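Local coordinates for protein alpha-1,6-mannanase (Bacteroides thetaiotaomicron, PDB 4V1S) that probably hydrolyses the alpha-1,6-mannosidic linkages of mannan as an endo-acting glycoside hydrolase of family 76, at residues A206-E217 with F269-A280. Residues are numbered along the deposited sequence; the frame is centred on the assembly and turned at random.
Sequences AVTMLSCMKLYE and FMIRSWLKMYQA
Val207 lays its CG1 methyl over the centre of the Phe269 ring, a CH-pi contact 3.9 Å from CG1 to the ring centroid and only 4° off the normal. Here segments 206-217 and 269-280 of two neighbouring helices run near-parallel at 28° and pack knobs-into-holes in what is probably the (alpha/alpha)6 barrel of family 76. Leu210 CD2 meets the same ring at its edge, and Trp147 adds an edge-to-face stack; an alanine in place of Phe269 would probably leave the Val207 methyl without its aromatic floor and open a gap beside Leu210. Small residues suit the closest approach: Ala206 CB lies 3.5 Å from Phe269 CB, and Ser273 turns OG back to its own helix, 2.9 Å from Phe269 O, which satisfies a buried hydroxyl. Met209 settles among Met270, Ser273, Trp274 and Met277, while the unbranched chain of Met213, bent at chi2 (-50°) and chi3, swings CE to 3.5 Å from Ala280 CB. Lys276 fills the interface with its long aliphatic chain, crossing Leu210 CD1; in one of its two deposited conformers NZ forms a salt bridge with Glu217 OE1, its hydrogen bond weak. Lys214 NZ is salt-bridged to Asp154 OD1 and donates to a water 2.9 Å from NZ.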
ATOM      1  N   ALA A 206       9.851  -4.847   1.061  1.00 10.51           N
ATOM      2  CA  ALA A 206       8.848  -5.022   0.017  1.00  9.82           C
ATOM      3  C   ALA A 206       8.397  -3.717  -0.631  1.00 11.75           C
ATOM      4  O   ALA A 206       8.340  -3.609  -1.875  1.00 11.68           O
ATOM      5  CB  ALA A 206       7.665  -5.814   0.576  1.00 10.56           C
ATOM      6  N   VAL A 207       8.086  -2.704   0.163  1.00 11.62           N
ATOM      7  CA  VAL A 207       7.686  -1.438  -0.435  1.00 11.56           C
ATOM      8  C   VAL A 207       8.884  -0.740  -1.110  1.00 10.57           C
ATOM      9  O   VAL A 207       8.732  -0.002  -2.089  1.00 11.99           O
ATOM     10  CB  VAL A 207       7.001  -0.462   0.547  1.00 10.88           C
ATOM     11  CG1 VAL A 207       5.709  -1.062   1.058  1.00 11.79           C
ATOM     12  CG2 VAL A 207       7.903  -0.008   1.689  1.00 12.91           C
ATOM     13  N   THR A 208      10.092  -0.950  -0.575  1.00  9.85           N
ATOM     14  CA  THR A 208      11.262  -0.376  -1.207  1.00 11.38           C
ATOM     15  C   THR A 208      11.536  -1.070  -2.565  1.00 12.41           C
ATOM     16  O   THR A 208      11.826  -0.399  -3.554  1.00 13.43           O
ATOM     17  CB  THR A 208      12.463  -0.415  -0.258  1.00 10.89           C
ATOM     18  OG1 THR A 208      12.181   0.310   0.915  1.00 11.64           O
ATOM     19  CG2 THR A 208      13.703   0.166  -0.869  1.00 12.29           C
ATOM     20  N   MET A 209      11.411  -2.400  -2.613  1.00 12.17           N
ATOM     21  CA  MET A 209      11.533  -3.107  -3.852  1.00 11.98           C
ATOM     22  C   MET A 209      10.528  -2.648  -4.900  1.00 13.22           C
ATOM     23  O   MET A 209      10.894  -2.401  -6.051  1.00 13.29           O
ATOM     24  CB  MET A 209      11.378  -4.620  -3.653  1.00 11.35           C
ATOM     25  CG  MET A 209      12.582  -5.271  -2.961  1.00 12.25           C
ATOM     26  SD  MET A 209      12.253  -6.915  -2.273  1.00 13.44           S
ATOM     27  CE  MET A 209      11.438  -7.696  -3.661  1.00 14.85           C
ATOM     28  N   LEU A 210       9.269  -2.514  -4.510  1.00 11.96           N
ATOM     29  CA  LEU A 210       8.254  -2.121  -5.464  1.00 12.57           C
ATOM     30  C   LEU A 210       8.526  -0.696  -5.961  1.00 12.34           C
ATOM     31  O   LEU A 210       8.418  -0.425  -7.151  1.00 13.11           O
ATOM     32  CB  LEU A 210       6.848  -2.263  -4.873  1.00 11.35           C
ATOM     33  CG  LEU A 210       5.736  -1.952  -5.875  1.00 12.17           C
ATOM     34  CD1 LEU A 210       5.798  -2.860  -7.102  1.00 12.93           C
ATOM     35  CD2 LEU A 210       4.380  -2.095  -5.222  1.00 12.17           C
ATOM     36  N   SER A 211       8.894   0.197  -5.052  1.00 11.40           N
ATOM     37  CA  SER A 211       9.233   1.574  -5.411  1.00 11.08           C
ATOM     38  C   SER A 211      10.406   1.607  -6.390  1.00 12.80           C
ATOM     39  O   SER A 211      10.385   2.336  -7.396  1.00 13.01           O
ATOM     40  CB  SER A 211       9.589   2.389  -4.169  1.00 12.76           C
ATOM     41  OG  SER A 211       8.494   2.547  -3.284  1.00 13.11           O
ATOM     42  N   CYS A 212      11.444   0.827  -6.077  1.00 12.59           N
ATOM     43  CA  CYS A 212      12.606   0.699  -6.959  1.00 12.66           C
ATOM     44  C   CYS A 212      12.194   0.241  -8.356  1.00 13.86           C
ATOM     45  O   CYS A 212      12.645   0.799  -9.352  1.00 14.45           O
ATOM     46  CB  CYS A 212      13.638  -0.285  -6.388  1.00 14.14           C
ATOM     47  SG  CYS A 212      14.692   0.362  -5.084  1.00 14.62           S
ATOM     48  N   MET A 213      11.339  -0.776  -8.428  1.00 14.23           N
ATOM     49  CA  MET A 213      10.912  -1.279  -9.729  1.00 14.93           C
ATOM     50  C   MET A 213      10.079  -0.253 -10.507  1.00 13.64           C
ATOM     51  O   MET A 213      10.241  -0.116 -11.735  1.00 16.19           O
ATOM     52  CB  MET A 213      10.189  -2.616  -9.595  1.00 14.93           C
ATOM     53  CG  MET A 213      11.100  -3.740  -9.127  1.00 15.34           C
ATOM     54  SD  MET A 213      12.651  -3.904 -10.065  1.00 16.77           S
ATOM     55  CE  MET A 213      12.041  -4.029 -11.740  1.00 18.04           C
ATOM     56  N   LYS A 214       9.233   0.493  -9.803  1.00 13.67           N
ATOM     57  CA  LYS A 214       8.449   1.534 -10.450  1.00 12.90           C
ATOM     58  C   LYS A 214       9.345   2.646 -10.962  1.00 15.33           C
ATOM     59  O   LYS A 214       9.184   3.104 -12.104  1.00 17.92           O
ATOM     60  CB  LYS A 214       7.337   2.054  -9.525  1.00 14.39           C
ATOM     61  CG  LYS A 214       6.196   1.060  -9.313  1.00 15.00           C
ATOM     62  CD  LYS A 214       5.112   1.554  -8.382  1.00 16.92           C
ATOM     63  CE  LYS A 214       3.870   0.685  -8.537  1.00 21.42           C
ATOM     64  NZ  LYS A 214       3.128   1.030  -9.773  1.00 17.41           N
ATOM     65  N   LEU A 215      10.321   3.052 -10.152  1.00 14.78           N
ATOM     66  CA  LEU A 215      11.271   4.070 -10.597  1.00 15.68           C
ATOM     67  C   LEU A 215      12.246   3.574 -11.685  1.00 17.69           C
ATOM     68  O   LEU A 215      12.667   4.358 -12.554  1.00 19.51           O
ATOM     69  CB  LEU A 215      12.004   4.692  -9.414  1.00 16.69           C
ATOM     70  CG  LEU A 215      11.251   5.905  -8.849  1.00 20.16           C
ATOM     71  CD1 LEU A 215      11.724   6.255  -7.456  1.00 23.21           C
ATOM     72  CD2 LEU A 215      11.399   7.122  -9.767  1.00 21.69           C
ATOM     73  N   TYR A 216      12.585   2.287 -11.652  1.00 16.84           N
ATOM     74  CA  TYR A 216      13.357   1.691 -12.734  1.00 18.67           C
ATOM     75  C   TYR A 216      12.615   1.828 -14.056  1.00 19.12           C
ATOM     76  O   TYR A 216      13.193   2.216 -15.075  1.00 22.04           O
ATOM     77  CB  TYR A 216      13.672   0.209 -12.461  1.00 19.36           C
ATOM     78  CG  TYR A 216      14.351  -0.450 -13.621  1.00 20.75           C
ATOM     79  CD1 TYR A 216      15.622  -0.053 -14.012  1.00 23.72           C
ATOM     80  CD2 TYR A 216      13.709  -1.437 -14.356  1.00 22.57           C
ATOM     81  CE1 TYR A 216      16.246  -0.637 -15.100  1.00 27.10           C
ATOM     82  CE2 TYR A 216      14.317  -2.028 -15.447  1.00 28.91           C
ATOM     83  CZ  TYR A 216      15.591  -1.633 -15.804  1.00 26.79           C
ATOM     84  OH  TYR A 216      16.218  -2.203 -16.888  1.00 33.73           O
ATOM     85  N   GLU A 217      11.333   1.502 -14.047  1.00 18.94           N
ATOM     86  CA  GLU A 217      10.539   1.581 -15.266  1.00 20.98           C
ATOM     87  C   GLU A 217      10.476   3.021 -15.770  1.00 21.64           C
ATOM     88  O   GLU A 217      10.596   3.266 -16.969  1.00 25.31           O
ATOM     89  CB  GLU A 217       9.148   1.008 -15.025  1.00 24.02           C
ATOM     90  CG  GLU A 217       9.166  -0.502 -14.841  1.00 25.65           C
ATOM     91  CD  GLU A 217       7.790  -1.141 -14.780  1.00 41.63           C
ATOM     92  OE1 GLU A 217       6.751  -0.410 -14.772  1.00 50.52           O
ATOM     93  OE2 GLU A 217       7.755  -2.402 -14.708  1.00 46.43           O
ATOM     94  N   PHE A 269       2.957  -7.235  -1.041  1.00 13.37           N
ATOM     95  CA  PHE A 269       3.908  -6.306  -1.603  1.00  9.84           C
ATOM     96  C   PHE A 269       5.128  -7.029  -2.217  1.00 11.50           C
ATOM     97  O   PHE A 269       5.679  -6.530  -3.180  1.00 11.46           O
ATOM     98  CB  PHE A 269       4.384  -5.262  -0.602  1.00 10.83           C
ATOM     99  CG  PHE A 269       3.428  -4.094  -0.419  1.00 10.55           C
ATOM    100  CD1 PHE A 269       3.335  -3.108  -1.398  1.00 10.76           C
ATOM    101  CD2 PHE A 269       2.728  -3.917   0.764  1.00 11.66           C
ATOM    102  CE1 PHE A 269       2.515  -2.020  -1.231  1.00 12.05           C
ATOM    103  CE2 PHE A 269       1.917  -2.812   0.940  1.00 11.01           C
ATOM    104  CZ  PHE A 269       1.825  -1.873  -0.057  1.00 10.58           C
ATOM    105  N   MET A 270       5.500  -8.204  -1.704  1.00 10.61           N
ATOM    106  CA  MET A 270       6.522  -9.018  -2.361  1.00 11.99           C
ATOM    107  C   MET A 270       6.050  -9.556  -3.713  1.00 12.37           C
ATOM    108  O   MET A 270       6.779  -9.468  -4.687  1.00 11.97           O
ATOM    109  CB  MET A 270       7.055 -10.149  -1.472  1.00 13.56           C
ATOM    110  CG  MET A 270       7.837  -9.685  -0.228  1.00 12.01           C
ATOM    111  SD  MET A 270       9.340  -8.731  -0.557  1.00 12.76           S
ATOM    112  CE  MET A 270      10.381 -10.068  -1.116  1.00 13.07           C
ATOM    113  N   ILE A 271       4.810 -10.020  -3.775  1.00 13.54           N
ATOM    114  CA  ILE A 271       4.224 -10.488  -5.025  1.00 12.68           C
ATOM    115  C   ILE A 271       4.271  -9.353  -6.073  1.00 12.76           C
ATOM    116  O   ILE A 271       4.716  -9.556  -7.210  1.00 14.25           O
ATOM    117  CB  ILE A 271       2.792 -11.016  -4.812  1.00 11.61           C
ATOM    118  CG1 ILE A 271       2.806 -12.308  -4.010  1.00 14.19           C
ATOM    119  CG2 ILE A 271       2.090 -11.241  -6.150  1.00 12.76           C
ATOM    120  CD1 ILE A 271       1.458 -12.565  -3.327  1.00 13.33           C
ATOM    121  N   ARG A 272       3.782  -8.164  -5.712  1.00 12.91           N
ATOM    122  CA  ARG A 272       3.755  -7.075  -6.674  1.00 11.38           C
ATOM    123  C   ARG A 272       5.179  -6.765  -7.170  1.00 11.80           C
ATOM    124  O   ARG A 272       5.411  -6.506  -8.363  1.00 13.73           O
ATOM    125  CB  ARG A 272       3.115  -5.835  -6.060  1.00 11.17           C
ATOM    126  CG  ARG A 272       1.682  -6.035  -5.629  1.00 12.64           C
ATOM    127  CD  ARG A 272       0.978  -4.706  -5.414  1.00 14.60           C
ATOM    128  NE  ARG A 272       0.732  -4.126  -6.725  1.00 15.65           N
ATOM    129  CZ  ARG A 272       0.511  -2.852  -6.998  1.00 17.33           C
ATOM    130  NH1 ARG A 272       0.480  -1.930  -6.041  1.00 18.80           N
ATOM    131  NH2 ARG A 272       0.306  -2.504  -8.270  1.00 26.56           N
ATOM    132  N   SER A 273       6.136  -6.784  -6.244  1.00 11.31           N
ATOM    133  CA  SER A 273       7.542  -6.540  -6.587  1.00 12.08           C
ATOM    134  C   SER A 273       8.062  -7.595  -7.545  1.00 12.87           C
ATOM    135  O   SER A 273       8.673  -7.263  -8.569  1.00 15.16           O
ATOM    136  CB  SER A 273       8.396  -6.488  -5.322  1.00 13.62           C
ATOM    137  OG  SER A 273       8.039  -5.389  -4.498  1.00 12.77           O
ATOM    138  N   TRP A 274       7.831  -8.859  -7.207  1.00 13.48           N
ATOM    139  CA  TRP A 274       8.312  -9.945  -8.035  1.00 13.97           C
ATOM    140  C   TRP A 274       7.742  -9.909  -9.438  1.00 16.13           C
ATOM    141  O   TRP A 274       8.454 -10.232 -10.410  1.00 17.28           O
ATOM    142  CB  TRP A 274       8.034 -11.293  -7.391  1.00 14.20           C
ATOM    143  CG  TRP A 274       8.827 -11.590  -6.150  1.00 14.03           C
ATOM    144  CD1 TRP A 274      10.131 -11.273  -5.896  1.00 15.03           C
ATOM    145  CD2 TRP A 274       8.354 -12.311  -4.991  1.00 13.57           C
ATOM    146  NE1 TRP A 274      10.493 -11.748  -4.660  1.00 15.18           N
ATOM    147  CE2 TRP A 274       9.428 -12.387  -4.081  1.00 14.05           C
ATOM    148  CE3 TRP A 274       7.129 -12.885  -4.636  1.00 13.65           C
ATOM    149  CZ2 TRP A 274       9.320 -13.036  -2.841  1.00 14.77           C
ATOM    150  CZ3 TRP A 274       7.017 -13.506  -3.413  1.00 14.23           C
ATOM    151  CH2 TRP A 274       8.106 -13.580  -2.520  1.00 13.31           C
ATOM    152  N   LEU A 275       6.479  -9.507  -9.584  1.00 15.39           N
ATOM    153  CA  LEU A 275       5.890  -9.411 -10.925  1.00 16.30           C
ATOM    154  C   LEU A 275       6.605  -8.354 -11.741  1.00 16.84           C
ATOM    155  O   LEU A 275       6.823  -8.549 -12.940  1.00 20.59           O
ATOM    156  CB  LEU A 275       4.370  -9.174 -10.854  1.00 18.54           C
ATOM    157  CG  LEU A 275       3.574 -10.366 -10.285  1.00 17.65           C
ATOM    158  CD1 LEU A 275       2.133  -9.959 -10.124  1.00 17.95           C
ATOM    159  CD2 LEU A 275       3.683 -11.611 -11.164  1.00 18.00           C
ATOM    160  N   LYS A 276       6.975  -7.228 -11.133  1.00 16.61           N
ATOM    161  CA  LYS A 276       7.741  -6.209 -11.868  0.50 18.31           C
ATOM    162  C   LYS A 276       9.149  -6.690 -12.185  1.00 18.08           C
ATOM    163  O   LYS A 276       9.679  -6.397 -13.258  1.00 19.62           O
ATOM    164  CB  LYS A 276       7.788  -4.871 -11.138  0.50 17.53           C
ATOM    165  CG  LYS A 276       6.408  -4.254 -10.989  0.50 19.69           C
ATOM    166  CD  LYS A 276       6.445  -2.765 -10.717  0.50 17.30           C
ATOM    167  CE  LYS A 276       6.614  -1.967 -12.009  0.50 19.27           C
ATOM    168  NZ  LYS A 276       5.376  -2.046 -12.845  0.50 29.19           N
ATOM    169  N   MET A 277       9.751  -7.441 -11.260  1.00 16.51           N
ATOM    170  CA  MET A 277      11.098  -7.968 -11.492  1.00 18.88           C
ATOM    171  C   MET A 277      11.079  -8.975 -12.622  1.00 21.05           C
ATOM    172  O   MET A 277      12.005  -9.011 -13.429  1.00 21.44           O
ATOM    173  CB  MET A 277      11.679  -8.570 -10.224  1.00 19.03           C
ATOM    174  CG  MET A 277      11.869  -7.512  -9.138  1.00 16.22           C
ATOM    175  SD  MET A 277      12.346  -8.119  -7.535  1.00 17.47           S
ATOM    176  CE  MET A 277      14.113  -8.342  -7.832  1.00 18.89           C
ATOM    177  N   TYR A 278      10.003  -9.750 -12.708  1.00 17.76           N
ATOM    178  CA  TYR A 278       9.811 -10.648 -13.833  1.00 21.63           C
ATOM    179  C   TYR A 278       9.759  -9.902 -15.158  1.00 23.21           C
ATOM    180  O   TYR A 278      10.445 -10.275 -16.115  1.00 27.97           O
ATOM    181  CB  TYR A 278       8.528 -11.453 -13.648  1.00 20.19           C
ATOM    182  CG  TYR A 278       8.173 -12.288 -14.852  1.00 23.99           C
ATOM    183  CD1 TYR A 278       9.053 -13.248 -15.341  1.00 26.49           C
ATOM    184  CD2 TYR A 278       6.950 -12.123 -15.494  1.00 27.01           C
ATOM    185  CE1 TYR A 278       8.729 -14.014 -16.447  1.00 31.94           C
ATOM    186  CE2 TYR A 278       6.615 -12.896 -16.585  1.00 33.90           C
ATOM    187  CZ  TYR A 278       7.512 -13.831 -17.063  1.00 29.07           C
ATOM    188  OH  TYR A 278       7.169 -14.601 -18.145  1.00 37.92           O
ATOM    189  N   GLN A 279       8.961  -8.846 -15.224  1.00 22.56           N
ATOM    190  CA  GLN A 279       8.876  -8.053 -16.464  1.00 24.95           C
ATOM    191  C   GLN A 279      10.227  -7.433 -16.844  1.00 27.79           C
ATOM    192  O   GLN A 279      10.582  -7.390 -18.031  1.00 29.89           O
ATOM    193  CB  GLN A 279       7.810  -6.960 -16.330  1.00 22.84           C
ATOM    194  CG  GLN A 279       6.393  -7.503 -16.189  1.00 29.79           C
ATOM    195  CD  GLN A 279       5.941  -8.428 -17.333  1.00 38.36           C
ATOM    196  OE1 GLN A 279       5.097  -9.322 -17.140  1.00 38.66           O
ATOM    197  NE2 GLN A 279       6.482  -8.219 -18.525  1.00 41.40           N
ATOM    198  N   ALA A 280      10.988  -6.988 -15.850  1.00 27.10           N
ATOM    199  CA  ALA A 280      12.272  -6.328 -16.096  1.00 27.79           C
ATOM    200  C   ALA A 280      13.386  -7.286 -16.539  1.00 29.27           C
ATOM    201  O   ALA A 280      14.222  -6.931 -17.381  1.00 33.71           O
ATOM    202  CB  ALA A 280      12.713  -5.557 -14.863  1.00 24.00           C
TER
HETATM  203  O   HOH W   1       4.355   0.842 -12.357  1.00 23.54           O
HETATM  204  O   HOH W   2      15.335  -4.438 -17.878  1.00 50.60           O
HETATM  205  O   HOH W   3       9.685  -3.908 -14.464  1.00 32.57           O